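Local structure of Na-translocating NADH-quinone reductase subunit C NqrC (Shewanella oneidensis, 4XHF) at residues Arg43-Ala48 with Arg118-Phe123; Asp89-Ala94 with Val163-Glu168; Lys188-Phe191 with Lys196-Met199. The protein is the soluble, FMN-binding part of subunit C of a membrane-bound, sodium-translocating NADH-quinone reductase complex and carries flavin mononucleotide in its FMN-binding domain. All blocks are in the same frame, centred on the assembly; numbering follows the deposited sequence.

Interaction 1. Residues Arg43-Ala48 with Arg118-Phe123; sequences RYVLMA and RVFKVF
Val45 lays its CG2 methyl over one face of the Phe120 ring, a CH-pi contact in which a helix rests against an antiparallel sheet. Val45 belongs to the last turns of helix 29-48 and Phe120 to strand 113-123, a strand of the sheet onto which this helix packs. The methyl lies 14° off the ring normal, with Val45 CG2 3.8 Å from the centroid of the Phe120 ring. It is shifted toward the rim, on the side of Phe120 CD1 and CE1, and Val45 CG2 is 3.7 Å from Phe120 CE1. The two side chains cross at about a right angle.

Two torsions set up this meeting. In Val45, CG1 stands opposite the backbone N (chi1 170°), which splits the work between the methyls: CG2 covers the ring, while CG1 reaches its root, 4.0 Å from Phe120 CB. In Phe120, CG is turned opposite the carbonyl carbon (chi1 -54°), and the ring presents a face to the helix.

No hydrogen bond joins the two segments, and the three residues that touch are all buried and apolar. Backbone groups of Val119 and Lys121 bond to strand 67-73, those of Phe120 and Val122 to strand 129-139. Phe63 of helix 58-66 touches both Val45 and Phe120, and Val133 touches both Val45 and Val122, so the pair lies in a hydrophobic layer built from two helices and the sheet.

Val122, two residues along the strand, also points its CB at the helix. Its contact is looser: Val122 CG2 ends 4.5 Å from Val45 CG1.

Interaction 2. Residues Asp89-Ala94 with Val163-Glu168; sequences DERMAA and VYEHGE
Arg91 and Glu165 form a salt bridge that spans from the first turn of helix 90-95 to the end of strand 158-165. Its strong arm is nearly straight, Arg91 NH2 to Glu165 OE1 at 2.6 Å with an N-H...O angle of 179°. The acceptor lies in the guanidinium plane, yet the donor meets OE1 from 47° above the carboxylate plane. The two flat groups are twisted 49° apart, and the second arm, Arg91 NH1 to Glu165 OE2, is a weak bond of 3.4 Å. Glu165 is extended, with CG opposite its backbone N, whereas the arginine chain bends at chi2 before running out to meet it.

A further weak hydrogen bond runs from Arg91 NH2 to Tyr164 OH, at 3.4 Å. NH2 thus serves two acceptors, and Tyr146 adds a cation-pi contact to the same arginine.

Capping holds the start of the helix: Asp89 is its N-cap, and its OD1 accepts from Met92 N at 3.2 Å and more weakly from Arg91 N.

Tyr164 and Glu165 both face Tyr146 in a classic beta bulge, consistent with both consecutive side chains reaching the same arginine. The surface contact therefore ties the short helix 90-95 to strand 158-165, beside strand 144-151, while the ring of Tyr164 stacks on Tyr44 of helix 29-48.

Interaction 3. Residues Lys188-Phe191 with Lys196-Met199; sequences KQLF and KFAM
Leu190, Phe191 and Met199 form the close-packed part of this contact, where two loop segments run back past each other in nearly opposite directions. Leu190 CD2 sits 4.0 Å from Met199 CG and 3.8 Å from Phe197 CE1. Met199 is bent at chi2 and chi3 (-65° and -62°), which folds its thioether back along the other segment: Met199 CE reaches 3.8 Å from Lys188 CB, and Met199 SD lies 3.1 Å from Gln189 O, a close contact only, since this oxygen accepts a hydrogen bond from His212 ND1. The edge of the Phe191 ring borders the Lys196-Phe197 peptide, with Phe191 CD1 3.6 Å from Phe197 N.

The loose side is different. The exposed Lys196 points its CB away from the opposite segment, and the ends of Lys188 and Gln189 lead outward, Lys188 NZ to Asp210 O and Gln189 NE2 to Thr157 OG1.

Phe191 and Phe197 share a single antiparallel beta bridge, whose hydrogen bond runs from Ala198 N to Leu190 O at 2.7 Å; Phe191 CA adds a CA-H...O contact of 3.3 Å to Lys196 O. Within the FMN-binding domain, segments 188-191 and 196-199 form an irregular hairpin-like loop leading into strand 200-202.

Overall arrangement
Interaction 1 is a buried, wholly apolar contact, whereas interaction 2 lies at the surface and depends on charge; interaction 3 is partly buried and combines backbone bonding with hydrophobic packing. The first two reach the same antiparallel sheet and touch directly, Glu90 OE2 probably accepting a hydrogen bond from Arg118 N. Each joins a helix to a strand that comes later in the chain, and their segments alternate. Interaction 3 is a local loop closure later in the sequence, touching neither, its centre about 23 Å from that of interaction 2. Glu168 of the flavin mononucleotide pocket lies on segment 163-168 of interaction 2 but outside the salt bridge, and the Glu165 side chain is about 14 Å from the flavin mononucleotide.

Interaction 1. Residues Arg43-Ala48 with Arg118-Phe123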
ATOM      1  N   ARG A  43      -8.185   0.808 -10.488  1.00 13.63           N
ATOM      2  CA  ARG A  43      -7.719  -0.505 -10.914  1.00 11.68           C
ATOM      3  C   ARG A  43      -6.704  -1.062  -9.920  1.00 11.37           C
ATOM      4  O   ARG A  43      -6.789  -2.225  -9.534  1.00 13.08           O
ATOM      5  CB  ARG A  43      -7.115  -0.440 -12.320  1.00 13.91           C
ATOM      6  CG  ARG A  43      -8.148  -0.224 -13.424  1.00 16.46           C
ATOM      7  CD  ARG A  43      -7.561  -0.450 -14.813  1.00 17.01           C
ATOM      8  NE  ARG A  43      -6.519   0.522 -15.149  1.00 17.24           N
ATOM      9  CZ  ARG A  43      -6.726   1.674 -15.783  1.00 17.77           C
ATOM     10  NH1 ARG A  43      -7.946   2.035 -16.164  1.00 20.56           N
ATOM     11  NH2 ARG A  43      -5.703   2.476 -16.038  1.00 17.46           N
ATOM     12  N   TYR A  44      -5.758  -0.225  -9.499  1.00 12.74           N
ATOM     13  CA  TYR A  44      -4.738  -0.631  -8.532  1.00 13.43           C
ATOM     14  C   TYR A  44      -5.370  -1.178  -7.256  1.00 13.02           C
ATOM     15  O   TYR A  44      -4.976  -2.232  -6.756  1.00 13.36           O
ATOM     16  CB  TYR A  44      -3.824   0.545  -8.169  1.00 15.25           C
ATOM     17  CG  TYR A  44      -2.966   1.080  -9.297  1.00 18.30           C
ATOM     18  CD1 TYR A  44      -2.525   0.256 -10.324  1.00 19.26           C
ATOM     19  CD2 TYR A  44      -2.589   2.416  -9.325  1.00 20.19           C
ATOM     20  CE1 TYR A  44      -1.737   0.751 -11.349  1.00 21.90           C
ATOM     21  CE2 TYR A  44      -1.804   2.919 -10.344  1.00 21.44           C
ATOM     22  CZ  TYR A  44      -1.381   2.084 -11.353  1.00 22.69           C
ATOM     23  OH  TYR A  44      -0.598   2.587 -12.367  1.00 26.43           O
ATOM     24  N   VAL A  45      -6.353  -0.450  -6.738  1.00 12.88           N
ATOM     25  CA  VAL A  45      -6.996  -0.798  -5.476  1.00 10.09           C
ATOM     26  C   VAL A  45      -7.733  -2.125  -5.593  1.00  8.49           C
ATOM     27  O   VAL A  45      -7.616  -2.982  -4.721  1.00  9.56           O
ATOM     28  CB  VAL A  45      -7.972   0.319  -5.027  1.00  9.37           C
ATOM     29  CG1 VAL A  45      -8.833  -0.127  -3.847  1.00 10.12           C
ATOM     30  CG2 VAL A  45      -7.195   1.571  -4.662  1.00  9.53           C
ATOM     31  N   LEU A  46      -8.485  -2.297  -6.675  1.00  9.58           N
ATOM     32  CA  LEU A  46      -9.236  -3.531  -6.880  1.00  9.56           C
ATOM     33  C   LEU A  46      -8.290  -4.707  -7.095  1.00  8.82           C
ATOM     34  O   LEU A  46      -8.534  -5.805  -6.600  1.00 10.06           O
ATOM     35  CB  LEU A  46     -10.189  -3.396  -8.068  1.00 11.85           C
ATOM     36  CG  LEU A  46     -11.354  -2.416  -7.902  1.00 12.14           C
ATOM     37  CD1 LEU A  46     -12.120  -2.298  -9.208  1.00 14.23           C
ATOM     38  CD2 LEU A  46     -12.287  -2.835  -6.770  1.00 12.19           C
ATOM     39  N   MET A  47      -7.206  -4.470  -7.828  1.00  9.17           N
ATOM     40  CA  MET A  47      -6.218  -5.511  -8.081  1.00 11.99           C
ATOM     41  C   MET A  47      -5.567  -5.964  -6.781  1.00 11.75           C
ATOM     42  O   MET A  47      -5.346  -7.156  -6.566  1.00 11.04           O
ATOM     43  CB  MET A  47      -5.153  -5.015  -9.060  1.00 13.27           C
ATOM     44  CG  MET A  47      -5.605  -5.032 -10.514  1.00 14.81           C
ATOM     45  SD  MET A  47      -4.405  -4.391 -11.702  1.00 21.63           S
ATOM     46  CE  MET A  47      -2.951  -4.123 -10.685  1.00 44.03           C
ATOM     47  N   ALA A  48      -5.264  -5.006  -5.913  1.00 10.33           N
ATOM     48  CA  ALA A  48      -4.658  -5.315  -4.624  1.00 10.03           C
ATOM     49  C   ALA A  48      -5.634  -6.077  -3.734  1.00 10.66           C
ATOM     50  O   ALA A  48      -5.247  -7.000  -3.020  1.00 13.61           O
ATOM     51  CB  ALA A  48      -4.202  -4.041  -3.941  1.00 11.26           C
ATOM     52  N   ARG A 118      -4.655   8.546   2.343  1.00 11.84           N
ATOM     53  CA  ARG A 118      -5.867   8.041   1.714  1.00 11.29           C
ATOM     54  C   ARG A 118      -5.866   6.524   1.757  1.00 10.36           C
ATOM     55  O   ARG A 118      -4.929   5.892   1.278  1.00 11.02           O
ATOM     56  CB  ARG A 118      -5.981   8.529   0.272  1.00 12.75           C
ATOM     57  CG  ARG A 118      -7.151   7.925  -0.493  1.00 13.02           C
ATOM     58  CD  ARG A 118      -7.208   8.468  -1.905  1.00 15.84           C
ATOM     59  NE  ARG A 118      -5.953   8.249  -2.616  1.00 18.69           N
ATOM     60  CZ  ARG A 118      -5.608   8.869  -3.740  1.00 20.27           C
ATOM     61  NH1 ARG A 118      -6.423   9.757  -4.291  1.00 22.46           N
ATOM     62  NH2 ARG A 118      -4.442   8.602  -4.311  1.00 21.15           N
ATOM     63  N   VAL A 119      -6.919   5.952   2.331  1.00 11.83           N
ATOM     64  CA  VAL A 119      -7.049   4.506   2.440  1.00 10.14           C
ATOM     65  C   VAL A 119      -8.382   4.070   1.848  1.00  8.61           C
ATOM     66  O   VAL A 119      -9.261   4.897   1.610  1.00  9.25           O
ATOM     67  CB  VAL A 119      -6.944   4.032   3.906  1.00  9.93           C
ATOM     68  CG1 VAL A 119      -5.592   4.403   4.485  1.00  8.00           C
ATOM     69  CG2 VAL A 119      -8.058   4.627   4.753  1.00 11.93           C
ATOM     70  N   PHE A 120      -8.518   2.769   1.610  1.00  9.09           N
ATOM     71  CA  PHE A 120      -9.713   2.220   0.979  1.00 10.14           C
ATOM     72  C   PHE A 120     -10.222   0.986   1.713  1.00  8.58           C
ATOM     73  O   PHE A 120      -9.497   0.007   1.864  1.00  8.36           O
ATOM     74  CB  PHE A 120      -9.427   1.856  -0.478  1.00 10.46           C
ATOM     75  CG  PHE A 120      -8.847   2.979  -1.281  1.00  8.49           C
ATOM     76  CD1 PHE A 120      -7.478   3.186  -1.321  1.00  8.91           C
ATOM     77  CD2 PHE A 120      -9.669   3.819  -2.009  1.00 11.64           C
ATOM     78  CE1 PHE A 120      -6.943   4.217  -2.065  1.00  9.73           C
ATOM     79  CE2 PHE A 120      -9.141   4.852  -2.755  1.00 11.65           C
ATOM     80  CZ  PHE A 120      -7.776   5.051  -2.783  1.00 11.00           C
ATOM     81  N   LYS A 121     -11.470   1.042   2.169  1.00 10.17           N
ATOM     82  CA  LYS A 121     -12.143  -0.134   2.705  1.00  9.14           C
ATOM     83  C   LYS A 121     -12.825  -0.866   1.559  1.00 10.89           C
ATOM     84  O   LYS A 121     -13.543  -0.250   0.774  1.00 11.67           O
ATOM     85  CB  LYS A 121     -13.166   0.250   3.775  1.00 10.18           C
ATOM     86  CG  LYS A 121     -12.562   0.730   5.085  1.00 11.08           C
ATOM     87  CD  LYS A 121     -13.647   1.082   6.090  1.00 14.21           C
ATOM     88  CE  LYS A 121     -13.064   1.586   7.396  1.00 17.80           C
ATOM     89  NZ  LYS A 121     -14.129   1.952   8.369  1.00 20.06           N
ATOM     90  N   VAL A 122     -12.594  -2.173   1.463  1.00 11.60           N
ATOM     91  CA  VAL A 122     -13.146  -2.980   0.377  1.00  9.98           C
ATOM     92  C   VAL A 122     -14.116  -4.022   0.925  1.00  8.84           C
ATOM     93  O   VAL A 122     -13.801  -4.731   1.880  1.00  9.04           O
ATOM     94  CB  VAL A 122     -12.032  -3.681  -0.422  1.00  9.25           C
ATOM     95  CG1 VAL A 122     -12.609  -4.366  -1.654  1.00 11.88           C
ATOM     96  CG2 VAL A 122     -10.952  -2.679  -0.819  1.00  9.76           C
ATOM     97  N   PHE A 123     -15.291  -4.109   0.307  1.00 11.80           N
ATOM     98  CA  PHE A 123     -16.347  -5.017   0.748  1.00 12.42           C
ATOM     99  C   PHE A 123     -16.683  -6.041  -0.334  1.00 16.16           C
ATOM    100  O   PHE A 123     -16.666  -5.725  -1.523  1.00 19.56           O
ATOM    101  CB  PHE A 123     -17.603  -4.226   1.123  1.00 13.61           C
ATOM    102  CG  PHE A 123     -17.366  -3.165   2.160  1.00 13.28           C
ATOM    103  CD1 PHE A 123     -17.496  -3.454   3.508  1.00 14.13           C
ATOM    104  CD2 PHE A 123     -17.014  -1.878   1.787  1.00 11.49           C
ATOM    105  CE1 PHE A 123     -17.278  -2.480   4.463  1.00 14.27           C
ATOM    106  CE2 PHE A 123     -16.795  -0.903   2.738  1.00 12.28           C
ATOM    107  CZ  PHE A 123     -16.927  -1.205   4.077  1.00 13.12           C
TER

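Interaction 2. Residues Asp89-Ala94 with Val163-Glu168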
ATOM      1  N   ASP A  89      -4.070  14.648  -3.656  1.00 19.93           N
ATOM      2  CA  ASP A  89      -2.672  14.520  -4.063  1.00 19.71           C
ATOM      3  C   ASP A  89      -1.781  14.232  -2.859  1.00 18.54           C
ATOM      4  O   ASP A  89      -1.461  15.134  -2.083  1.00 18.89           O
ATOM      5  CB  ASP A  89      -2.202  15.795  -4.772  1.00 22.98           C
ATOM      6  CG  ASP A  89      -0.882  15.610  -5.500  1.00 24.81           C
ATOM      7  OD1 ASP A  89      -0.116  14.689  -5.144  1.00 24.49           O
ATOM      8  OD2 ASP A  89      -0.609  16.390  -6.436  1.00 29.10           O
ATOM      9  N   GLU A  90      -1.371  12.975  -2.720  1.00 19.44           N
ATOM     10  CA  GLU A  90      -0.592  12.542  -1.566  1.00 19.88           C
ATOM     11  C   GLU A  90       0.876  12.937  -1.689  1.00 19.38           C
ATOM     12  O   GLU A  90       1.566  13.102  -0.681  1.00 20.18           O
ATOM     13  CB  GLU A  90      -0.710  11.027  -1.384  1.00 21.79           C
ATOM     14  CG  GLU A  90      -2.097  10.564  -0.955  1.00 24.04           C
ATOM     15  CD  GLU A  90      -2.116   9.124  -0.475  1.00 22.36           C
ATOM     16  OE1 GLU A  90      -2.087   8.209  -1.327  1.00 24.74           O
ATOM     17  OE2 GLU A  90      -2.161   8.908   0.755  1.00 14.96           O
ATOM     18  N   ARG A  91       1.353  13.083  -2.921  1.00 20.49           N
ATOM     19  CA  ARG A  91       2.722  13.529  -3.156  1.00 22.21           C
ATOM     20  C   ARG A  91       2.875  14.956  -2.646  1.00 22.14           C
ATOM     21  O   ARG A  91       3.861  15.296  -1.994  1.00 23.17           O
ATOM     22  CB  ARG A  91       3.085  13.466  -4.643  1.00 23.62           C
ATOM     23  CG  ARG A  91       2.791  12.141  -5.331  1.00 24.70           C
ATOM     24  CD  ARG A  91       3.758  11.044  -4.916  1.00 27.38           C
ATOM     25  NE  ARG A  91       3.442   9.778  -5.579  1.00 28.75           N
ATOM     26  CZ  ARG A  91       4.013   9.336  -6.698  1.00 28.11           C
ATOM     27  NH1 ARG A  91       4.960  10.038  -7.310  1.00 31.66           N
ATOM     28  NH2 ARG A  91       3.636   8.172  -7.207  1.00 24.14           N
ATOM     29  N   MET A  92       1.876  15.779  -2.949  1.00 20.00           N
ATOM     30  CA  MET A  92       1.879  17.187  -2.576  1.00 20.78           C
ATOM     31  C   MET A  92       1.676  17.360  -1.076  1.00 19.97           C
ATOM     32  O   MET A  92       2.315  18.197  -0.445  1.00 22.52           O
ATOM     33  CB  MET A  92       0.785  17.931  -3.346  1.00 26.13           C
ATOM     34  CG  MET A  92       0.791  19.442  -3.170  1.00 32.59           C
ATOM     35  SD  MET A  92      -0.679  20.227  -3.867  1.00 72.64           S
ATOM     36  CE  MET A  92      -0.565  19.730  -5.587  1.00 43.07           C
ATOM     37  N   ALA A  93       0.777  16.559  -0.513  1.00 20.32           N
ATOM     38  CA  ALA A  93       0.460  16.637   0.908  1.00 20.53           C
ATOM     39  C   ALA A  93       1.666  16.296   1.773  1.00 19.69           C
ATOM     40  O   ALA A  93       1.801  16.792   2.890  1.00 19.58           O
ATOM     41  CB  ALA A  93      -0.693  15.709   1.236  1.00 19.73           C
ATOM     42  N   ALA A  94       2.542  15.447   1.248  1.00 21.64           N
ATOM     43  CA  ALA A  94       3.700  14.975   1.996  1.00 21.51           C
ATOM     44  C   ALA A  94       4.798  16.029   2.124  1.00 21.16           C
ATOM     45  O   ALA A  94       5.605  15.972   3.051  1.00 23.47           O
ATOM     46  CB  ALA A  94       4.258  13.729   1.343  1.00 21.48           C
ATOM     47  N   VAL A 163       2.731  -2.740  -6.839  1.00 14.01           N
ATOM     48  CA  VAL A 163       3.689  -1.654  -7.027  1.00 14.75           C
ATOM     49  C   VAL A 163       3.475  -1.088  -8.426  1.00 15.30           C
ATOM     50  O   VAL A 163       3.414  -1.841  -9.397  1.00 18.51           O
ATOM     51  CB  VAL A 163       5.149  -2.134  -6.844  1.00 13.79           C
ATOM     52  CG1 VAL A 163       6.145  -1.028  -7.173  1.00 12.70           C
ATOM     53  CG2 VAL A 163       5.367  -2.628  -5.422  1.00 12.23           C
ATOM     54  N   TYR A 164       3.351   0.234  -8.521  1.00 15.01           N
ATOM     55  CA  TYR A 164       2.978   0.878  -9.779  1.00 17.69           C
ATOM     56  C   TYR A 164       3.981   1.933 -10.254  1.00 18.61           C
ATOM     57  O   TYR A 164       3.854   2.447 -11.365  1.00 22.31           O
ATOM     58  CB  TYR A 164       1.592   1.518  -9.643  1.00 19.86           C
ATOM     59  CG  TYR A 164       1.533   2.680  -8.675  1.00 22.08           C
ATOM     60  CD1 TYR A 164       1.867   3.965  -9.081  1.00 23.91           C
ATOM     61  CD2 TYR A 164       1.135   2.494  -7.357  1.00 20.57           C
ATOM     62  CE1 TYR A 164       1.816   5.028  -8.205  1.00 23.00           C
ATOM     63  CE2 TYR A 164       1.079   3.554  -6.473  1.00 20.63           C
ATOM     64  CZ  TYR A 164       1.421   4.819  -6.905  1.00 21.50           C
ATOM     65  OH  TYR A 164       1.371   5.885  -6.041  1.00 23.10           O
ATOM     66  N   GLU A 165       4.967   2.264  -9.423  1.00 16.25           N
ATOM     67  CA  GLU A 165       5.971   3.256  -9.807  1.00 16.04           C
ATOM     68  C   GLU A 165       7.315   3.009  -9.133  1.00 16.06           C
ATOM     69  O   GLU A 165       7.379   2.653  -7.957  1.00 16.04           O
ATOM     70  CB  GLU A 165       5.483   4.670  -9.474  1.00 19.50           C
ATOM     71  CG  GLU A 165       6.516   5.761  -9.749  1.00 23.90           C
ATOM     72  CD  GLU A 165       5.990   7.158  -9.481  1.00 29.15           C
ATOM     73  OE1 GLU A 165       4.759   7.323  -9.359  1.00 33.95           O
ATOM     74  OE2 GLU A 165       6.810   8.096  -9.389  1.00 29.69           O
ATOM     75  N   HIS A 166       8.387   3.222  -9.891  1.00 17.26           N
ATOM     76  CA  HIS A 166       9.740   3.072  -9.376  1.00 16.79           C
ATOM     77  C   HIS A 166      10.737   3.688 -10.349  1.00 16.60           C
ATOM     78  O   HIS A 166      10.377   4.072 -11.462  1.00 17.05           O
ATOM     79  CB  HIS A 166      10.073   1.597  -9.147  1.00 17.81           C
ATOM     80  CG  HIS A 166      10.335   0.837 -10.409  1.00 17.17           C
ATOM     81  ND1 HIS A 166      11.601   0.666 -10.925  1.00 15.88           N
ATOM     82  CD2 HIS A 166       9.493   0.214 -11.267  1.00 16.85           C
ATOM     83  CE1 HIS A 166      11.529  -0.035 -12.042  1.00 17.87           C
ATOM     84  NE2 HIS A 166      10.261  -0.322 -12.272  1.00 19.00           N
ATOM     85  N   GLY A 167      11.991   3.779  -9.917  1.00 16.98           N
ATOM     86  CA  GLY A 167      13.065   4.276 -10.757  1.00 20.06           C
ATOM     87  C   GLY A 167      14.299   3.397 -10.650  1.00 22.42           C
ATOM     88  O   GLY A 167      15.409   3.824 -10.965  1.00 23.55           O
ATOM     89  N   GLU A 168      14.097   2.166 -10.192  1.00 20.74           N
ATOM     90  CA  GLU A 168      15.182   1.201 -10.048  1.00 20.55           C
ATOM     91  C   GLU A 168      15.690   0.745 -11.413  1.00 21.14           C
ATOM     92  O   GLU A 168      14.970   0.816 -12.410  1.00 20.48           O
ATOM     93  CB  GLU A 168      14.715  -0.008  -9.234  1.00 19.29           C
ATOM     94  CG  GLU A 168      14.099   0.338  -7.883  1.00 16.38           C
ATOM     95  CD  GLU A 168      15.115   0.873  -6.892  1.00 15.26           C
ATOM     96  OE1 GLU A 168      15.651   0.071  -6.099  1.00 14.77           O
ATOM     97  OE2 GLU A 168      15.371   2.096  -6.897  1.00 17.15           O
TER

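Interaction 3. Residues Lys188-Phe191 with Lys196-Met199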
ATOM      1  N   LYS A 188       0.777 -13.906   2.914  1.00 12.94           N
ATOM      2  CA  LYS A 188       1.821 -13.662   3.900  1.00 12.73           C
ATOM      3  C   LYS A 188       1.289 -12.772   5.017  1.00 13.58           C
ATOM      4  O   LYS A 188       0.275 -12.096   4.844  1.00 15.88           O
ATOM      5  CB  LYS A 188       3.041 -13.020   3.237  1.00 13.49           C
ATOM      6  CG  LYS A 188       3.657 -13.857   2.125  1.00 14.82           C
ATOM      7  CD  LYS A 188       4.252 -15.150   2.654  1.00 15.96           C
ATOM      8  CE  LYS A 188       4.787 -16.015   1.528  1.00 18.97           C
ATOM      9  NZ  LYS A 188       5.578 -17.166   2.043  1.00 21.33           N
ATOM     10  N   GLN A 189       1.980 -12.771   6.156  1.00 15.24           N
ATOM     11  CA  GLN A 189       1.543 -12.004   7.321  1.00 16.88           C
ATOM     12  C   GLN A 189       2.603 -11.007   7.787  1.00 14.63           C
ATOM     13  O   GLN A 189       3.773 -11.351   7.941  1.00 13.14           O
ATOM     14  CB  GLN A 189       1.173 -12.953   8.461  1.00 18.01           C
ATOM     15  CG  GLN A 189      -0.122 -13.707   8.212  1.00 19.30           C
ATOM     16  CD  GLN A 189      -0.563 -14.522   9.406  1.00 23.13           C
ATOM     17  OE1 GLN A 189       0.264 -15.034  10.163  1.00 26.33           O
ATOM     18  NE2 GLN A 189      -1.873 -14.643   9.589  1.00 22.11           N
ATOM     19  N   LEU A 190       2.167  -9.771   8.015  1.00 14.86           N
ATOM     20  CA  LEU A 190       3.068  -8.676   8.360  1.00 14.67           C
ATOM     21  C   LEU A 190       3.705  -8.828   9.737  1.00 15.50           C
ATOM     22  O   LEU A 190       4.890  -8.543   9.905  1.00 14.66           O
ATOM     23  CB  LEU A 190       2.317  -7.344   8.293  1.00 16.65           C
ATOM     24  CG  LEU A 190       1.890  -6.891   6.895  1.00 17.87           C
ATOM     25  CD1 LEU A 190       0.778  -5.872   6.999  1.00 21.95           C
ATOM     26  CD2 LEU A 190       3.067  -6.308   6.131  1.00 17.42           C
ATOM     27  N   PHE A 191       2.918  -9.278  10.713  1.00 18.29           N
ATOM     28  CA  PHE A 191       3.343  -9.287  12.113  1.00 17.38           C
ATOM     29  C   PHE A 191       3.401 -10.681  12.722  1.00 20.62           C
ATOM     30  O   PHE A 191       2.713 -11.596  12.268  1.00 19.77           O
ATOM     31  CB  PHE A 191       2.395  -8.429  12.949  1.00 17.83           C
ATOM     32  CG  PHE A 191       2.158  -7.064  12.384  1.00 20.82           C
ATOM     33  CD1 PHE A 191       3.059  -6.039  12.613  1.00 20.82           C
ATOM     34  CD2 PHE A 191       1.027  -6.801  11.630  1.00 19.75           C
ATOM     35  CE1 PHE A 191       2.839  -4.781  12.095  1.00 18.51           C
ATOM     36  CE2 PHE A 191       0.803  -5.545  11.111  1.00 18.09           C
ATOM     37  CZ  PHE A 191       1.709  -4.534  11.345  1.00 17.67           C
ATOM     38  N   LYS A 196       4.967  -7.698  16.415  1.00 25.96           N
ATOM     39  CA  LYS A 196       6.130  -7.073  15.800  1.00 25.92           C
ATOM     40  C   LYS A 196       6.204  -7.402  14.312  1.00 22.51           C
ATOM     41  O   LYS A 196       5.980  -8.541  13.910  1.00 21.00           O
ATOM     42  CB  LYS A 196       7.407  -7.530  16.508  1.00 32.25           C
ATOM     43  CG  LYS A 196       8.696  -7.052  15.856  1.00 37.65           C
ATOM     44  CD  LYS A 196       9.913  -7.466  16.666  1.00 42.46           C
ATOM     45  CE  LYS A 196      10.064  -6.630  17.924  1.00 44.84           C
ATOM     46  NZ  LYS A 196      10.578  -7.441  19.057  1.00 48.93           N
ATOM     47  N   PHE A 197       6.517  -6.391  13.507  1.00 22.50           N
ATOM     48  CA  PHE A 197       6.710  -6.568  12.073  1.00 21.33           C
ATOM     49  C   PHE A 197       7.743  -7.663  11.815  1.00 23.43           C
ATOM     50  O   PHE A 197       8.827  -7.643  12.401  1.00 25.46           O
ATOM     51  CB  PHE A 197       7.147  -5.251  11.434  1.00 20.61           C
ATOM     52  CG  PHE A 197       7.243  -5.303   9.942  1.00 17.45           C
ATOM     53  CD1 PHE A 197       6.138  -5.041   9.155  1.00 15.87           C
ATOM     54  CD2 PHE A 197       8.443  -5.608   9.324  1.00 18.12           C
ATOM     55  CE1 PHE A 197       6.225  -5.086   7.781  1.00 15.14           C
ATOM     56  CE2 PHE A 197       8.537  -5.654   7.951  1.00 16.74           C
ATOM     57  CZ  PHE A 197       7.426  -5.392   7.177  1.00 16.02           C
ATOM     58  N   ALA A 198       7.407  -8.608  10.938  1.00 22.62           N
ATOM     59  CA  ALA A 198       8.187  -9.838  10.803  1.00 23.77           C
ATOM     60  C   ALA A 198       8.561 -10.189   9.363  1.00 23.65           C
ATOM     61  O   ALA A 198       9.336 -11.120   9.137  1.00 22.94           O
ATOM     62  CB  ALA A 198       7.416 -10.997  11.427  1.00 24.55           C
ATOM     63  N   MET A 199       8.015  -9.463   8.390  1.00 22.50           N
ATOM     64  CA  MET A 199       8.293  -9.757   6.985  1.00 20.72           C
ATOM     65  C   MET A 199       9.775  -9.589   6.659  1.00 22.30           C
ATOM     66  O   MET A 199      10.373  -8.558   6.964  1.00 24.80           O
ATOM     67  CB  MET A 199       7.462  -8.860   6.065  1.00 19.86           C
ATOM     68  CG  MET A 199       5.968  -9.128   6.095  1.00 19.38           C
ATOM     69  SD  MET A 199       5.478 -10.751   5.478  1.00 29.57           S
ATOM     70  CE  MET A 199       6.037 -10.694   3.779  1.00 28.79           C
TER